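Local coordinates for protein L-hydantoinase (Arthrobacter aurescens, PDB 1GKR) that uses two zinc ions to hydrolyse the cyclic amide ring of hydantoins, favouring aryl over alkyl derivatives, with a stereoselectivity that depends on the substrate, at residues G49-P54 with L355-L360; S79-V84 with F405-K410; P423-V428 with V433-E438. All coordinates share one frame; numbering follows the deposited sequence.

Contact 1. Residues G49-P54 with L355-L360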
loop_
_atom_site.group_PDB
_atom_site.type_symbol
_atom_site.label_atom_id
_atom_site.label_comp_id
_atom_site.label_asym_id
_atom_site.label_seq_id
_atom_site.Cartn_x
_atom_site.Cartn_y
_atom_site.Cartn_z
ATOM N N GLY A 49 10.401 -47.303 5.899
ATOM C CA GLY A 49 9.510 -46.430 5.163
ATOM C C GLY A 49 8.905 -45.277 5.941
ATOM O O GLY A 49 7.975 -44.619 5.452
ATOM N N LYS A 50 9.396 -45.025 7.153
ATOM C CA LYS A 50 8.861 -43.904 7.921
ATOM C C LYS A 50 9.507 -42.632 7.392
ATOM O O LYS A 50 10.505 -42.683 6.666
ATOM C CB LYS A 50 9.170 -44.052 9.410
ATOM C CG LYS A 50 8.621 -45.322 10.028
ATOM C CD LYS A 50 8.546 -45.218 11.548
ATOM C CE LYS A 50 8.536 -46.590 12.189
ATOM N NZ LYS A 50 9.838 -47.270 11.919
ATOM N N PHE A 51 8.936 -41.489 7.736
ATOM C CA PHE A 51 9.508 -40.232 7.292
ATOM C C PHE A 51 10.820 -39.949 8.013
ATOM O O PHE A 51 10.936 -40.144 9.232
ATOM C CB PHE A 51 8.540 -39.090 7.558
ATOM C CG PHE A 51 7.337 -39.125 6.693
ATOM C CD1 PHE A 51 7.445 -38.870 5.328
ATOM C CD2 PHE A 51 6.097 -39.459 7.222
ATOM C CE1 PHE A 51 6.331 -38.950 4.500
ATOM C CE2 PHE A 51 4.971 -39.544 6.407
ATOM C CZ PHE A 51 5.087 -39.289 5.040
ATOM N N VAL A 52 11.814 -39.504 7.253
ATOM C CA VAL A 52 13.094 -39.145 7.828
ATOM C C VAL A 52 13.311 -37.674 7.483
ATOM O O VAL A 52 13.123 -37.277 6.339
ATOM C CB VAL A 52 14.229 -39.998 7.246
ATOM C CG1 VAL A 52 15.578 -39.473 7.729
ATOM C CG2 VAL A 52 14.055 -41.439 7.683
ATOM N N MET A 53 13.677 -36.863 8.474
ATOM C CA MET A 53 13.901 -35.435 8.250
ATOM C C MET A 53 15.207 -34.993 8.891
ATOM O O MET A 53 15.778 -35.711 9.713
ATOM C CB MET A 53 12.753 -34.611 8.833
ATOM C CG MET A 53 12.633 -34.716 10.335
ATOM S SD MET A 53 11.268 -33.741 10.980
ATOM C CE MET A 53 12.060 -32.218 11.279
ATOM N N PRO A 54 15.710 -33.806 8.514
ATOM C CA PRO A 54 16.966 -33.342 9.112
ATOM C C PRO A 54 16.716 -32.991 10.571
ATOM O O PRO A 54 15.575 -32.715 10.959
ATOM C CB PRO A 54 17.312 -32.103 8.284
ATOM C CG PRO A 54 16.579 -32.331 6.994
ATOM C CD PRO A 54 15.270 -32.886 7.454
ATOM N N LEU A 355 -0.658 -28.258 8.336
ATOM C CA LEU A 355 0.743 -27.972 8.068
ATOM C C LEU A 355 1.354 -29.139 7.314
ATOM O O LEU A 355 1.167 -30.291 7.703
ATOM C CB LEU A 355 1.523 -27.757 9.369
ATOM C CG LEU A 355 3.025 -27.456 9.211
ATOM C CD1 LEU A 355 3.245 -26.221 8.362
ATOM C CD2 LEU A 355 3.635 -27.244 10.581
ATOM N N SER A 356 2.081 -28.858 6.238
ATOM C CA SER A 356 2.692 -29.940 5.486
ATOM C C SER A 356 4.071 -30.252 6.042
ATOM O O SER A 356 4.739 -29.377 6.617
ATOM C CB SER A 356 2.806 -29.573 4.015
ATOM O OG SER A 356 3.609 -28.429 3.846
ATOM N N LEU A 357 4.485 -31.507 5.900
ATOM C CA LEU A 357 5.793 -31.915 6.379
ATOM C C LEU A 357 6.864 -31.067 5.719
ATOM O O LEU A 357 7.828 -30.663 6.369
ATOM C CB LEU A 357 6.054 -33.388 6.061
ATOM C CG LEU A 357 5.687 -34.387 7.155
ATOM C CD1 LEU A 357 5.741 -35.807 6.628
ATOM C CD2 LEU A 357 6.652 -34.215 8.297
ATOM N N GLU A 358 6.687 -30.793 4.430
ATOM C CA GLU A 358 7.660 -30.016 3.682
ATOM C C GLU A 358 7.862 -28.640 4.269
ATOM O O GLU A 358 8.989 -28.167 4.379
ATOM C CB GLU A 358 7.246 -29.891 2.214
ATOM C CG GLU A 358 7.261 -31.206 1.439
ATOM C CD GLU A 358 5.908 -31.895 1.407
ATOM O OE1 GLU A 358 5.186 -31.859 2.429
ATOM O OE2 GLU A 358 5.570 -32.483 0.355
ATOM N N ARG A 359 6.770 -27.988 4.648
ATOM C CA ARG A 359 6.878 -26.656 5.218
ATOM C C ARG A 359 7.507 -26.710 6.615
ATOM O O ARG A 359 8.326 -25.857 6.977
ATOM C CB ARG A 359 5.504 -26.007 5.280
ATOM C CG ARG A 359 5.520 -24.704 6.023
ATOM C CD ARG A 359 5.081 -23.574 5.142
ATOM N NE ARG A 359 6.091 -23.204 4.163
ATOM C CZ ARG A 359 5.805 -22.687 2.971
ATOM N NH1 ARG A 359 4.543 -22.486 2.609
ATOM N NH2 ARG A 359 6.780 -22.359 2.139
ATOM N N LEU A 360 7.124 -27.723 7.391
ATOM C CA LEU A 360 7.655 -27.897 8.733
ATOM C C LEU A 360 9.166 -27.986 8.677
ATOM O O LEU A 360 9.860 -27.347 9.460
ATOM C CB LEU A 360 7.091 -29.165 9.375
ATOM C CG LEU A 360 7.476 -29.406 10.838
ATOM C CD1 LEU A 360 6.388 -30.193 11.533
ATOM C CD2 LEU A 360 8.793 -30.141 10.917
#
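L357 sets one branch squarely over the F51 ring. Its CD1 is 3.5 Å from the centroid of the F51 ring and only 4° off the ring normal, the geometry of a CH-pi contact. The near-even spread of distances supports this reading: L357 CD1 is 3.7 Å from F51 CG and still only 3.9 Å from F51 CZ, so the methyl is centred on the face and favours no edge. F51 turns its ring there with CG anti to the carbonyl carbon (chi1 -70°), while the two side chains meet obliquely.

A second apolar pair lies two residues along the strand and one helical turn on. M53 and L360 approach at about a right angle, and the terminal methyl does the touching: M53 CE is 3.9 Å from L360 CD2. The bend at the last torsion of M53 (chi3 -90°) turns that methyl aside from the otherwise extended chain.

No hydrogen bond crosses between the segments, whose closest CA pair, M53 CA and L357 CA, is 9.0 Å apart; side chains alone span the gap. The helix start is fixed separately by S356 as N-cap, its OG accepting from R359 N at 3.3 Å.

This is an apolar helix-on-strand contact, away from the zinc site, joining strand 51-62 to the first turn of helix 357-372. On the strand side, F51 pairs through its backbone with L392 of strand 389-393, and M53 also packs on L390 and L392. Deeper along the helix M53 meets V361 and C365, whereas the L360 side chain packs on M345, L346 and V350 of helix 341-350.

Contact 2. Residues S79-V84 with F405-K410; sequences SESAAV and FRSLHK
Helix 75-85 is joined to the loop between strands 398-399 and 418-428 by a salt bridge, E80 with R406, and by a water-linked serine pair, S81 with S407. The closest approach is E80 OE1 to R406 NH2 at 2.6 Å. Its N-H...O angle of 120° marks a weak hydrogen bond, and the carboxylate and guanidinium planes are turned 36° apart, so the two groups are not matched side by side. R406 is bent at chi2 (-71°) and again at chi3, which folds its charged end back toward the glutamate.

One water reinforces the pair by donating to E80 OE1 at 2.8 Å and to R406 O at 3.1 Å; it sits over one face of the guanidinium, away from the centre. The other carboxylate oxygen, E80 OE2, forms a salt bridge with K118, so this buried acid has two cationic partners. With E80 cut back to an alanine, R406 and K118 would probably lose their shared carboxylate and the arginine end would be freer to turn.

A second water donates to S81 OG at 3.1 Å and to S407 OG at 2.8 Å. S407 OG in turn donates to H409 O at 2.7 Å, in the carbonyl plane, which ties the loop to itself. E339 OE1 is hydrogen-bonded to both S81 OG and R406 N, a common anchor for helix and loop.

The S407 side chain is about 11 Å from that of the zinc ligand H62. On the helix, E80 and V84 also touch V439 of strand 438-439, while L408 N bonds to D78 OD1, on the same helix just before S79.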
loop_
_atom_site.group_PDB
_atom_site.type_symbol
_atom_site.label_atom_id
_atom_site.label_comp_id
_atom_site.label_asym_id
_atom_site.label_seq_id
_atom_site.Cartn_x
_atom_site.Cartn_y
_atom_site.Cartn_z
ATOM N N SER A 79 19.852 -30.312 27.449
ATOM C CA SER A 79 20.235 -30.769 26.129
ATOM C C SER A 79 19.710 -32.201 25.911
ATOM O O SER A 79 19.629 -32.682 24.783
ATOM C CB SER A 79 21.758 -30.682 25.928
ATOM O OG SER A 79 22.446 -31.751 26.534
ATOM N N GLU A 80 19.338 -32.890 26.979
ATOM C CA GLU A 80 18.791 -34.230 26.793
ATOM C C GLU A 80 17.358 -34.073 26.303
ATOM O O GLU A 80 16.858 -34.911 25.555
ATOM C CB GLU A 80 18.810 -35.041 28.092
ATOM C CG GLU A 80 20.199 -35.443 28.544
ATOM C CD GLU A 80 20.186 -36.699 29.394
ATOM O OE1 GLU A 80 19.105 -37.041 29.918
ATOM O OE2 GLU A 80 21.253 -37.336 29.545
ATOM N N SER A 81 16.695 -33.003 26.735
ATOM C CA SER A 81 15.332 -32.744 26.291
ATOM C C SER A 81 15.372 -32.481 24.792
ATOM O O SER A 81 14.489 -32.928 24.056
ATOM C CB SER A 81 14.738 -31.521 26.990
ATOM O OG SER A 81 14.244 -31.847 28.271
ATOM N N ALA A 82 16.392 -31.749 24.347
ATOM C CA ALA A 82 16.539 -31.457 22.932
ATOM C C ALA A 82 16.688 -32.782 22.191
ATOM O O ALA A 82 15.942 -33.072 21.251
ATOM C CB ALA A 82 17.761 -30.589 22.693
ATOM N N ALA A 83 17.645 -33.593 22.629
ATOM C CA ALA A 83 17.886 -34.876 21.992
ATOM C C ALA A 83 16.625 -35.703 21.816
ATOM O O ALA A 83 16.367 -36.189 20.726
ATOM C CB ALA A 83 18.906 -35.665 22.770
ATOM N N VAL A 84 15.824 -35.875 22.858
ATOM C CA VAL A 84 14.636 -36.692 22.658
ATOM C C VAL A 84 13.614 -35.938 21.846
ATOM O O VAL A 84 12.789 -36.548 21.177
ATOM C CB VAL A 84 13.982 -37.151 23.986
ATOM C CG1 VAL A 84 15.025 -37.751 24.887
ATOM C CG2 VAL A 84 13.283 -36.006 24.661
ATOM N N PHE A 405 10.201 -34.871 31.865
ATOM C CA PHE A 405 11.173 -34.021 31.190
ATOM C C PHE A 405 12.577 -34.296 31.679
ATOM O O PHE A 405 12.804 -34.509 32.866
ATOM C CB PHE A 405 10.856 -32.546 31.425
ATOM C CG PHE A 405 9.776 -32.002 30.531
ATOM C CD1 PHE A 405 9.023 -32.848 29.720
ATOM C CD2 PHE A 405 9.501 -30.633 30.515
ATOM C CE1 PHE A 405 8.010 -32.340 28.911
ATOM C CE2 PHE A 405 8.488 -30.117 29.709
ATOM C CZ PHE A 405 7.741 -30.971 28.904
ATOM N N ARG A 406 13.526 -34.268 30.758
ATOM C CA ARG A 406 14.916 -34.514 31.097
ATOM C C ARG A 406 15.615 -33.238 31.570
ATOM O O ARG A 406 16.705 -33.289 32.129
ATOM C CB ARG A 406 15.624 -35.073 29.871
ATOM C CG ARG A 406 14.822 -36.168 29.188
ATOM C CD ARG A 406 14.816 -37.400 30.038
ATOM N NE ARG A 406 16.178 -37.905 30.196
ATOM C CZ ARG A 406 16.658 -38.454 31.311
ATOM N NH1 ARG A 406 15.889 -38.573 32.391
ATOM N NH2 ARG A 406 17.912 -38.894 31.344
ATOM N N SER A 407 14.975 -32.095 31.352
ATOM C CA SER A 407 15.547 -30.805 31.728
ATOM C C SER A 407 15.543 -30.557 33.231
ATOM O O SER A 407 14.957 -31.323 33.997
ATOM C CB SER A 407 14.778 -29.680 31.041
ATOM O OG SER A 407 13.418 -29.707 31.424
ATOM N N LEU A 408 16.194 -29.474 33.646
ATOM C CA LEU A 408 16.248 -29.125 35.060
ATOM C C LEU A 408 14.839 -28.938 35.609
ATOM O O LEU A 408 14.503 -29.495 36.642
ATOM C CB LEU A 408 17.048 -27.843 35.282
ATOM C CG LEU A 408 17.082 -27.455 36.763
ATOM C CD1 LEU A 408 17.873 -28.515 37.511
ATOM C CD2 LEU A 408 17.694 -26.071 36.963
ATOM N N HIS A 409 14.019 -28.150 34.927
ATOM C CA HIS A 409 12.657 -27.947 35.382
ATOM C C HIS A 409 11.684 -28.956 34.794
ATOM O O HIS A 409 11.885 -29.464 33.693
ATOM C CB HIS A 409 12.218 -26.524 35.085
ATOM C CG HIS A 409 12.880 -25.520 35.968
ATOM N ND1 HIS A 409 12.788 -25.572 37.343
ATOM C CD2 HIS A 409 13.695 -24.477 35.682
ATOM C CE1 HIS A 409 13.520 -24.605 37.865
ATOM N NE2 HIS A 409 14.081 -23.927 36.880
ATOM N N LYS A 410 10.621 -29.238 35.535
ATOM C CA LYS A 410 9.649 -30.228 35.113
ATOM C C LYS A 410 8.208 -29.770 35.013
ATOM O O LYS A 410 7.335 -30.352 35.642
ATOM C CB LYS A 410 9.701 -31.425 36.063
ATOM C CG LYS A 410 10.687 -32.523 35.697
ATOM C CD LYS A 410 12.113 -32.260 36.127
ATOM C CE LYS A 410 12.949 -33.504 35.808
ATOM N NZ LYS A 410 14.416 -33.313 35.990
HETATM O O HOH W 1 18.668 -35.619 32.307
HETATM O O HOH W 2 12.311 -29.534 28.898
#

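Contact 3. Residues P423-V428 with V433-E438; sequences PVLTMV and VAEKGE
The peptide carbonyl of T426 is the flat group that organises this hairpin: V433 N and A434 N both donate to T426 O, each lying in the carbonyl plane. The bonds measure 3.0 Å from V433 N to T426 O and 3.2 Å from A434 N to T426 O. Two residues thus face one, which defines a classic beta bulge. At V424 the geometry differs, since K436 N reaches V424 O at 2.9 Å from above the carbonyl plane, 45° out of it. T426 N to A434 O, 2.8 Å, completes the hydrogen-bonded pair T426-A434, and the strand segments run antiparallel at 166°.

One face of the hairpin carries L425 and E435, a non-hydrogen-bonded pair. L425 holds CG anti to its own N (chi1 179°), and its CD2 branch meets the extended glutamate at E435 OE2, 3.7 Å away. The T426 and A434 side chains occupy the other face, touching through T426 CG2 and A434 CB at 3.6 Å. V433, itself one of the two bulge residues, crosses V428 at about a right angle, with V433 CG1 3.5 Å from V428 CG1.

Beyond E435 the chain reverses in a type I' turn from E435 to E438; K436 and G437 both have positive phi, as that turn requires.

Strand 418-428 lies between strand 431-435 and strand 389-393, where V424 and L425 bond to I391 and M427 to L389. T426 also packs on L390 and T88, and its OG1 makes a weak hydrogen bond to A83 O of helix 75-85.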
loop_
_atom_site.group_PDB
_atom_site.type_symbol
_atom_site.label_atom_id
_atom_site.label_comp_id
_atom_site.label_asym_id
_atom_site.label_seq_id
_atom_site.Cartn_x
_atom_site.Cartn_y
_atom_site.Cartn_z
ATOM N N PRO A 423 9.632 -37.704 17.082
ATOM C CA PRO A 423 10.822 -38.381 16.563
ATOM C C PRO A 423 11.036 -39.589 17.470
ATOM O O PRO A 423 10.870 -39.472 18.679
ATOM C CB PRO A 423 11.919 -37.331 16.722
ATOM C CG PRO A 423 11.455 -36.528 17.918
ATOM C CD PRO A 423 9.963 -36.418 17.722
ATOM N N VAL A 424 11.383 -40.739 16.901
ATOM C CA VAL A 424 11.603 -41.955 17.686
ATOM C C VAL A 424 13.065 -42.383 17.651
ATOM O O VAL A 424 13.448 -43.382 18.249
ATOM C CB VAL A 424 10.744 -43.140 17.158
ATOM C CG1 VAL A 424 9.276 -42.762 17.156
ATOM C CG2 VAL A 424 11.186 -43.515 15.749
ATOM N N LEU A 425 13.880 -41.630 16.932
ATOM C CA LEU A 425 15.304 -41.917 16.813
ATOM C C LEU A 425 15.881 -40.583 16.391
ATOM O O LEU A 425 15.343 -39.912 15.513
ATOM C CB LEU A 425 15.556 -42.957 15.711
ATOM C CG LEU A 425 16.933 -43.501 15.268
ATOM C CD1 LEU A 425 17.903 -42.392 14.926
ATOM C CD2 LEU A 425 17.499 -44.359 16.350
ATOM N N THR A 426 16.952 -40.167 17.038
ATOM C CA THR A 426 17.554 -38.922 16.641
ATOM C C THR A 426 19.049 -39.118 16.675
ATOM O O THR A 426 19.590 -39.648 17.649
ATOM C CB THR A 426 17.097 -37.733 17.546
ATOM O OG1 THR A 426 18.242 -37.039 18.046
ATOM C CG2 THR A 426 16.223 -38.203 18.676
ATOM N N MET A 427 19.712 -38.758 15.580
ATOM C CA MET A 427 21.151 -38.895 15.529
ATOM C C MET A 427 21.817 -37.628 15.056
ATOM O O MET A 427 21.259 -36.881 14.237
ATOM C CB MET A 427 21.579 -40.057 14.620
ATOM C CG MET A 427 21.417 -39.855 13.120
ATOM S SD MET A 427 22.546 -40.930 12.126
ATOM C CE MET A 427 21.826 -42.528 12.332
ATOM N N VAL A 428 22.996 -37.359 15.608
ATOM C CA VAL A 428 23.746 -36.199 15.173
ATOM C C VAL A 428 25.126 -36.694 14.770
ATOM O O VAL A 428 25.728 -37.525 15.463
ATOM C CB VAL A 428 23.812 -35.065 16.254
ATOM C CG1 VAL A 428 22.973 -35.435 17.429
ATOM C CG2 VAL A 428 25.251 -34.755 16.630
ATOM N N VAL A 433 21.920 -40.522 19.295
ATOM C CA VAL A 433 22.007 -39.880 20.604
ATOM C C VAL A 433 20.756 -40.150 21.417
ATOM O O VAL A 433 20.771 -40.067 22.636
ATOM C CB VAL A 433 22.199 -38.350 20.498
ATOM C CG1 VAL A 433 23.502 -38.023 19.775
ATOM C CG2 VAL A 433 21.021 -37.744 19.795
ATOM N N ALA A 434 19.666 -40.474 20.748
ATOM C CA ALA A 434 18.450 -40.762 21.470
ATOM C C ALA A 434 17.663 -41.741 20.652
ATOM O O ALA A 434 17.528 -41.597 19.435
ATOM C CB ALA A 434 17.650 -39.502 21.698
ATOM N N GLU A 435 17.169 -42.765 21.321
ATOM C CA GLU A 435 16.382 -43.768 20.653
ATOM C C GLU A 435 15.241 -44.086 21.584
ATOM O O GLU A 435 15.452 -44.398 22.750
ATOM C CB GLU A 435 17.228 -45.001 20.368
ATOM C CG GLU A 435 16.443 -46.179 19.849
ATOM C CD GLU A 435 17.305 -47.133 19.052
ATOM O OE1 GLU A 435 18.447 -47.415 19.486
ATOM O OE2 GLU A 435 16.837 -47.605 17.992
ATOM N N LYS A 436 14.029 -43.967 21.052
ATOM C CA LYS A 436 12.802 -44.208 21.793
ATOM C C LYS A 436 12.876 -43.790 23.266
ATOM O O LYS A 436 12.763 -44.618 24.173
ATOM C CB LYS A 436 12.383 -45.676 21.641
ATOM C CG LYS A 436 13.522 -46.663 21.775
ATOM C CD LYS A 436 13.126 -48.058 21.299
ATOM C CE LYS A 436 14.273 -49.054 21.519
ATOM N NZ LYS A 436 13.906 -50.458 21.147
ATOM N N GLY A 437 13.092 -42.489 23.481
ATOM C CA GLY A 437 13.138 -41.924 24.822
ATOM C C GLY A 437 14.393 -42.056 25.667
ATOM O O GLY A 437 14.429 -41.563 26.797
ATOM N N GLU A 438 15.421 -42.697 25.134
ATOM C CA GLU A 438 16.653 -42.897 25.876
ATOM C C GLU A 438 17.821 -42.121 25.315
ATOM O O GLU A 438 18.134 -42.244 24.137
ATOM C CB GLU A 438 17.022 -44.372 25.851
ATOM C CG GLU A 438 16.220 -45.255 26.765
ATOM C CD GLU A 438 16.863 -45.382 28.126
ATOM O OE1 GLU A 438 16.709 -44.455 28.958
ATOM O OE2 GLU A 438 17.542 -46.410 28.352
#

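From the N terminus, strand 51-62 starts contact 1, and the chain then enters helix 75-85, which starts contact 2. Some 300 residues later helix 357-372 returns to close contact 1, and the loop 405-410 closes contact 2, so the two long loops cross. Contact 3 follows in series and closes only a short hairpin. Contacts 1 and 2 stay apart, nearest atoms about 10 Å, whereas contacts 2 and 3 touch where A83 meets A434 and V84 meets P423. Contacts 1 and 3 do not touch but both reach strand 389-393. Together they tie the early strand and helix to the C-terminal helix, loop and hairpin.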